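Local coordinates for protein transcriptional regulator, ROK family (Vibrio cholerae O1 biovar eltor, PDB 1Z05) that probably binds DNA as a zinc-containing transcriptional regulator of the ROK family, a homologue of E. coli Mlc thought to act in carbohydrate metabolism, at residues 72-77 with 81-86; 46-51 with 57-62; 415-418 with 422-425. All blocks are in the same frame, centred on the assembly; numbering follows the deposited sequence.

Contact 1: residues 72-77 with 81-86; sequences KITREL and HLIHET. With SO4 (sulfate ion), chain G.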
# COMPACT_ATOMS: atom_id res chain seq x y z
N LYS A 72 27.28 -0.03 20.47
CA LYS A 72 27.78 -0.61 19.22
C LYS A 72 27.36 0.18 17.99
O LYS A 72 28.19 0.45 17.12
CB LYS A 72 27.35 -2.08 19.09
CG LYS A 72 28.11 -3.03 20.01
CD LYS A 72 27.87 -4.51 19.67
CE LYS A 72 26.50 -4.98 20.13
NZ LYS A 72 26.44 -6.47 20.24
N ILE A 73 26.09 0.58 17.92
CA ILE A 73 25.58 1.37 16.80
C ILE A 73 26.24 2.76 16.72
O ILE A 73 26.73 3.16 15.66
CB ILE A 73 24.03 1.52 16.82
CG1 ILE A 73 23.37 0.16 16.57
CG2 ILE A 73 23.58 2.55 15.78
CD1 ILE A 73 21.94 0.04 17.11
N THR A 74 26.25 3.49 17.84
CA THR A 74 26.84 4.83 17.84
C THR A 74 28.34 4.79 17.56
O THR A 74 28.86 5.69 16.90
CB THR A 74 26.60 5.60 19.16
OG1 THR A 74 27.00 4.80 20.28
CG2 THR A 74 25.13 5.99 19.30
N ARG A 75 29.04 3.77 18.06
CA ARG A 75 30.47 3.67 17.82
C ARG A 75 30.79 3.53 16.33
O ARG A 75 31.70 4.20 15.83
CB ARG A 75 31.09 2.53 18.65
CG ARG A 75 32.63 2.34 18.54
CD ARG A 75 33.44 3.65 18.64
NE ARG A 75 32.96 4.58 19.66
CZ ARG A 75 33.36 5.84 19.78
NH1 ARG A 75 34.26 6.34 18.94
NH2 ARG A 75 32.87 6.61 20.73
N GLU A 76 30.06 2.66 15.63
CA GLU A 76 30.21 2.54 14.18
C GLU A 76 29.88 3.86 13.47
O GLU A 76 30.59 4.27 12.55
CB GLU A 76 29.38 1.38 13.60
CG GLU A 76 29.75 0.01 14.14
CD GLU A 76 29.52 -1.14 13.15
OE1 GLU A 76 29.09 -0.88 12.00
OE2 GLU A 76 29.78 -2.30 13.53
N LEU A 77 28.82 4.54 13.90
CA LEU A 77 28.43 5.81 13.28
C LEU A 77 29.43 6.94 13.56
O LEU A 77 29.72 7.75 12.68
CB LEU A 77 27.00 6.22 13.66
CG LEU A 77 25.82 5.32 13.25
CD1 LEU A 77 24.52 5.93 13.77
CD2 LEU A 77 25.75 5.08 11.75
N HIS A 81 32.21 8.92 11.01
CA HIS A 81 32.00 10.38 10.99
C HIS A 81 30.62 10.81 10.47
O HIS A 81 30.48 11.86 9.86
CB HIS A 81 33.13 11.09 10.23
CG HIS A 81 34.50 10.71 10.69
ND1 HIS A 81 35.37 9.97 9.92
CD2 HIS A 81 35.13 10.93 11.87
CE1 HIS A 81 36.49 9.77 10.59
NE2 HIS A 81 36.37 10.34 11.78
N LEU A 82 29.62 9.98 10.73
CA LEU A 82 28.24 10.30 10.36
C LEU A 82 27.53 11.05 11.48
O LEU A 82 26.59 11.81 11.24
CB LEU A 82 27.48 9.02 10.00
CG LEU A 82 27.86 8.51 8.61
CD1 LEU A 82 27.49 7.04 8.43
CD2 LEU A 82 27.21 9.40 7.53
N ILE A 83 27.99 10.82 12.71
CA ILE A 83 27.48 11.52 13.88
C ILE A 83 28.65 11.99 14.71
O ILE A 83 29.78 11.52 14.52
CB ILE A 83 26.49 10.67 14.75
CG1 ILE A 83 27.20 9.48 15.43
CG2 ILE A 83 25.26 10.26 13.91
CD1 ILE A 83 26.27 8.62 16.30
N HIS A 84 28.40 12.93 15.61
CA HIS A 84 29.44 13.42 16.49
C HIS A 84 28.88 13.87 17.82
O HIS A 84 27.69 14.15 17.94
CB HIS A 84 30.23 14.55 15.82
CG HIS A 84 29.47 15.84 15.71
ND1 HIS A 84 29.68 16.90 16.56
CD2 HIS A 84 28.51 16.24 14.84
CE1 HIS A 84 28.88 17.90 16.23
NE2 HIS A 84 28.17 17.53 15.18
N GLU A 85 29.76 13.92 18.82
CA GLU A 85 29.44 14.39 20.16
C GLU A 85 30.66 15.13 20.71
O GLU A 85 31.76 15.02 20.16
CB GLU A 85 29.10 13.21 21.08
CG GLU A 85 30.24 12.19 21.19
CD GLU A 85 29.96 11.06 22.18
OE1 GLU A 85 29.08 11.22 23.05
OE2 GLU A 85 30.63 10.01 22.06
N THR A 86 30.47 15.90 21.78
CA THR A 86 31.60 16.33 22.61
C THR A 86 31.55 15.43 23.85
O THR A 86 30.62 15.53 24.66
CB THR A 86 31.55 17.82 23.01
OG1 THR A 86 31.47 18.65 21.84
CG2 THR A 86 32.81 18.23 23.82
S SO4 G . 32.43 3.52 23.18
O1 SO4 G . 33.80 4.02 23.25
O2 SO4 G . 32.30 2.35 24.05
O3 SO4 G . 31.50 4.57 23.59
O4 SO4 G . 32.12 3.11 21.81
O HOH W 1 32.89 9.47 20.87
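Ile83 turns its CG1 branch between its own backbone N and carbonyl carbon (chi1 67°), which lays CG1 and CD1 against Leu77 CB, while Arg75 swings CG opposite its backbone N and bends twice further out, so that its guanidinium heads back to Glu85. The two segments join the end of the third helix of a winged helix-turn-helix to its first wing strand, which runs almost at a right angle to it. A Schellman motif makes the turn: His81 takes positive phi, and Leu82 N donates to Leu77 O at 3.0 Å. Beside this turn, Ile83 CD1 lies 3.6 Å from Leu77 CB. The same methyl reaches Thr74 CG2 at 4.1 Å, and Leu77 CD2 meets Leu82 CD1. Thr74 OG1 turns from this apolar patch to Ile70 O of its own helix. At the outer edge the charges of Arg75 and Glu85 stay beyond salt-bridge range, and Glu85 OE2 pairs instead with Arg56. A water links Arg75 to Glu85, accepting from NH2 and donating to OE2. A sulfate, probably from the crystallisation liquor, takes a further bond: Arg75 NE donates to its O4 at 2.7 Å, close to the guanidinium plane.

Contact 2: residues 46-51 with 57-62; sequences KLIDQK and IDLSKE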
# COMPACT_ATOMS: atom_id res chain seq x y z
N LYS A 46 18.06 8.29 12.71
CA LYS A 46 16.86 9.14 12.57
C LYS A 46 16.54 9.89 13.87
O LYS A 46 16.20 11.08 13.84
CB LYS A 46 15.65 8.32 12.10
CG LYS A 46 14.41 9.17 11.81
CD LYS A 46 13.21 8.32 11.44
CE LYS A 46 11.97 9.16 11.19
NZ LYS A 46 10.88 8.29 10.67
N LEU A 47 16.65 9.20 15.01
CA LEU A 47 16.47 9.86 16.31
C LEU A 47 17.47 11.00 16.52
O LEU A 47 17.09 12.11 16.92
CB LEU A 47 16.55 8.85 17.45
CG LEU A 47 15.30 8.01 17.71
CD1 LEU A 47 15.59 6.91 18.73
CD2 LEU A 47 14.12 8.87 18.17
N ILE A 48 18.74 10.73 16.23
CA ILE A 48 19.80 11.73 16.35
C ILE A 48 19.58 12.92 15.40
O ILE A 48 19.74 14.09 15.79
CB ILE A 48 21.19 11.10 16.10
CG1 ILE A 48 21.49 10.05 17.17
CG2 ILE A 48 22.29 12.15 16.14
CD1 ILE A 48 22.64 9.13 16.84
N ASP A 49 19.18 12.62 14.16
CA ASP A 49 18.94 13.64 13.15
C ASP A 49 17.81 14.58 13.58
O ASP A 49 17.91 15.81 13.46
CB ASP A 49 18.64 12.99 11.80
CG ASP A 49 18.74 13.96 10.63
OD1 ASP A 49 19.53 14.92 10.70
OD2 ASP A 49 18.01 13.76 9.64
N GLN A 50 16.73 14.00 14.10
CA GLN A 50 15.54 14.75 14.44
C GLN A 50 15.52 15.32 15.86
O GLN A 50 14.83 16.30 16.12
CB GLN A 50 14.29 13.90 14.19
CG GLN A 50 14.02 13.66 12.70
CD GLN A 50 12.83 12.75 12.43
OE1 GLN A 50 12.38 12.01 13.31
NE2 GLN A 50 12.33 12.79 11.20
N LYS A 51 16.29 14.71 16.76
CA LYS A 51 16.22 15.08 18.19
C LYS A 51 17.56 15.48 18.82
O LYS A 51 17.58 15.94 19.95
CB LYS A 51 15.60 13.94 19.01
CG LYS A 51 14.11 13.78 18.86
CD LYS A 51 13.62 12.60 19.68
CE LYS A 51 12.14 12.32 19.45
NZ LYS A 51 11.84 11.91 18.04
N ILE A 57 21.54 7.48 26.79
CA ILE A 57 20.45 6.98 27.63
C ILE A 57 19.07 7.35 27.04
O ILE A 57 18.18 6.50 26.98
CB ILE A 57 20.63 7.34 29.16
CG1 ILE A 57 19.67 6.52 30.04
CG2 ILE A 57 20.49 8.83 29.43
CD1 ILE A 57 20.01 5.04 30.12
N ASP A 58 18.92 8.58 26.55
CA ASP A 58 17.71 9.02 25.84
C ASP A 58 17.45 8.23 24.54
O ASP A 58 16.30 7.91 24.22
CB ASP A 58 17.77 10.52 25.53
CG ASP A 58 17.42 11.39 26.73
OD1 ASP A 58 17.46 10.90 27.88
OD2 ASP A 58 17.11 12.58 26.52
N LEU A 59 18.52 7.94 23.80
CA LEU A 59 18.41 7.09 22.61
C LEU A 59 17.98 5.68 22.98
O LEU A 59 17.17 5.07 22.28
CB LEU A 59 19.74 7.05 21.85
CG LEU A 59 20.14 8.25 21.01
CD1 LEU A 59 21.61 8.08 20.58
CD2 LEU A 59 19.22 8.44 19.80
N SER A 60 18.51 5.16 24.09
CA SER A 60 18.11 3.85 24.57
C SER A 60 16.62 3.80 24.94
O SER A 60 15.92 2.84 24.59
CB SER A 60 19.00 3.43 25.75
OG SER A 60 18.62 2.17 26.24
N LYS A 61 16.14 4.83 25.63
CA LYS A 61 14.73 4.91 26.02
C LYS A 61 13.79 5.07 24.82
O LYS A 61 12.78 4.37 24.72
CB LYS A 61 14.49 6.03 27.04
CG LYS A 61 15.34 5.93 28.30
CD LYS A 61 14.81 6.83 29.41
CE LYS A 61 15.80 6.94 30.56
NZ LYS A 61 16.04 5.64 31.25
N GLU A 62 14.13 5.97 23.91
CA GLU A 62 13.32 6.24 22.72
C GLU A 62 13.26 5.08 21.73
O GLU A 62 12.19 4.74 21.24
CB GLU A 62 13.78 7.52 22.01
CG GLU A 62 13.32 8.82 22.68
CD GLU A 62 11.85 9.16 22.39
OE1 GLU A 62 11.52 9.48 21.22
OE2 GLU A 62 11.03 9.10 23.33
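Segments 46-51 and 57-62 belong to the first two helices of the winged helix-turn-helix and form part of the joint between them. Their axes come no nearer than 10.9 Å and cross at 115°, a separation bridged by side chains alone. Leu59 and Leu47 carry most of the contact. The CD2 methyl of Leu59 fits between two neighbours on the first helix, 3.6 Å from Leu47 CB and 3.8 Å from Ile48 CG1, and its CD1 meets Ile48 CD1 at 4.0 Å. The two leucines run antiparallel alongside each other, whereas Ile48 lies crosswise to Leu59.

One turn later on the second helix, Leu47 CD1 rests on Glu62 CB at 3.8 Å, so the glutamate contributes its aliphatic root to the apolar seam. Beyond that root the chain folds at chi2 (-78°), which brings the carboxylate round to the end of Lys51. The closest approach there is Glu62 OE1 to Lys51 CE, 3.4 Å. Lys51 is extended until its last torsion, which turns NZ aside to 4.0 Å from Glu62 OE1; opposite charges are neighbours without forming a salt bridge, and any attraction between these two exposed side chains is probably modest.

Around the joint, Ile54 of the connecting loop touches both Ile48 and Leu59. Ser60, pointing away from the first helix, packs on Pro67 and Ile70 of helix 67-79. Asp49 takes no part in the contact between the two helices; it links the first to strand 99-103 through Thr103 and to helix 407-418 through Lys414.

Contact 3: residues 415-418 with 422-425; sequences QALY and LLMK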
# COMPACT_ATOMS: atom_id res chain seq x y z
N GLN A 415 15.63 8.94 3.05
CA GLN A 415 14.96 7.71 3.50
C GLN A 415 15.90 6.50 3.55
O GLN A 415 15.72 5.63 4.40
CB GLN A 415 13.70 7.42 2.66
CG GLN A 415 12.76 6.36 3.25
CD GLN A 415 12.33 6.66 4.69
OE1 GLN A 415 12.50 5.83 5.58
NE2 GLN A 415 11.77 7.85 4.92
N ALA A 416 16.90 6.46 2.67
CA ALA A 416 17.92 5.39 2.70
C ALA A 416 18.85 5.50 3.91
O ALA A 416 19.36 4.49 4.38
CB ALA A 416 18.75 5.35 1.42
N LEU A 417 19.07 6.72 4.40
CA LEU A 417 19.78 6.94 5.68
C LEU A 417 18.93 6.42 6.85
O LEU A 417 19.42 5.66 7.69
CB LEU A 417 20.12 8.42 5.88
CG LEU A 417 21.17 9.03 4.93
CD1 LEU A 417 21.19 10.54 5.01
CD2 LEU A 417 22.58 8.49 5.21
N TYR A 418 17.67 6.82 6.89
CA TYR A 418 16.73 6.38 7.92
C TYR A 418 16.43 4.87 7.89
O TYR A 418 16.17 4.27 8.94
CB TYR A 418 15.43 7.16 7.80
CG TYR A 418 15.52 8.63 8.17
CD1 TYR A 418 16.70 9.19 8.67
CD2 TYR A 418 14.40 9.45 8.03
CE1 TYR A 418 16.77 10.54 9.02
CE2 TYR A 418 14.46 10.79 8.38
CZ TYR A 418 15.63 11.33 8.86
OH TYR A 418 15.65 12.66 9.20
N LEU A 422 21.97 3.21 3.52
CA LEU A 422 23.06 4.07 3.10
C LEU A 422 24.11 4.22 4.19
O LEU A 422 25.30 4.27 3.90
CB LEU A 422 22.54 5.43 2.63
CG LEU A 422 23.57 6.37 1.99
CD1 LEU A 422 24.37 5.65 0.88
CD2 LEU A 422 22.88 7.61 1.45
N LEU A 423 23.67 4.28 5.45
CA LEU A 423 24.59 4.30 6.59
C LEU A 423 25.58 3.14 6.53
O LEU A 423 26.78 3.34 6.70
CB LEU A 423 23.84 4.24 7.92
CG LEU A 423 22.89 5.36 8.31
CD1 LEU A 423 22.30 5.04 9.66
CD2 LEU A 423 23.60 6.70 8.33
N MET A 424 25.07 1.94 6.26
CA MET A 424 25.92 0.76 6.26
C MET A 424 26.89 0.80 5.09
O MET A 424 28.04 0.40 5.23
CB MET A 424 25.08 -0.52 6.27
CG MET A 424 24.27 -0.74 7.57
SD MET A 424 25.25 -0.92 9.09
CE MET A 424 25.41 0.77 9.67
N LYS A 425 26.44 1.32 3.95
CA LYS A 425 27.32 1.52 2.80
C LYS A 425 28.45 2.49 3.12
O LYS A 425 29.60 2.25 2.74
CB LYS A 425 26.54 1.96 1.56
CG LYS A 425 25.60 0.88 1.01
CD LYS A 425 26.32 -0.16 0.15
CE LYS A 425 26.24 0.20 -1.33
NZ LYS A 425 26.90 -0.78 -2.25
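Leu422 N donates to Ala416 O at 3.0 Å, and the bond is nearly straight at the hydrogen (173°). At the acceptor the geometry is less regular: the donor stands 53° above the carbonyl plane, away from the lone pairs. The bond spans a break between two helices, so the last turn of 407-418 is tied directly to the first turn of 421-428. The side chains close in around it. Ala416 CB faces Leu422 CB at 4.0 Å.

Leu417 touches mainly through CD2. This methyl contacts two successive leucines, 3.9 Å from Leu422 CD2 and 3.7 Å from Leu423 CD2; taken as whole side chains, Leu417 and Leu423 lie roughly perpendicular. Leu422 reaches it by turning CG opposite its own backbone N (chi1 -172°). Leu423 takes the other course, its CG beside the backbone N, and also lies against the Leu417 carbonyl, with CG 3.5 Å from Leu417 O.

Outward from this buried seam, Leu422 packs on Thr170 and Ser171 of strand 168-176, while Leu417 and Leu423 both touch Tyr45 of helix 35-51. Tyr418 points away from the second segment, and its OH is hydrogen-bonded to Asp49 on that same N-terminal helix. The whole is a short break between consecutive helices, which here carries the C-terminal helix from the ROK domain onto the winged helix-turn-helix.

How the contacts relate
From the N terminus, contact 2 comes first, closing the short loop between helices 35-51 and 56-63. Helix 67-79 follows, and contact 1 closes its turn into strand 83-86. Contact 3 comes more than 300 residues later, closing the break between the last two helices. The three closures are in series, neither nested nor crossing, yet they meet in space with centres about 12 to 16 Å apart. Ile48 CD1 touches Ile83 CD1 at 3.7 Å, joining contacts 2 and 1, and Leu423 CD2 touches Leu82 CD1 at 3.9 Å, joining contacts 3 and 1. Segments 46-51 and 415-418 also meet directly. These side-chain contacts bring the N-terminal domain and the C-terminal helices together.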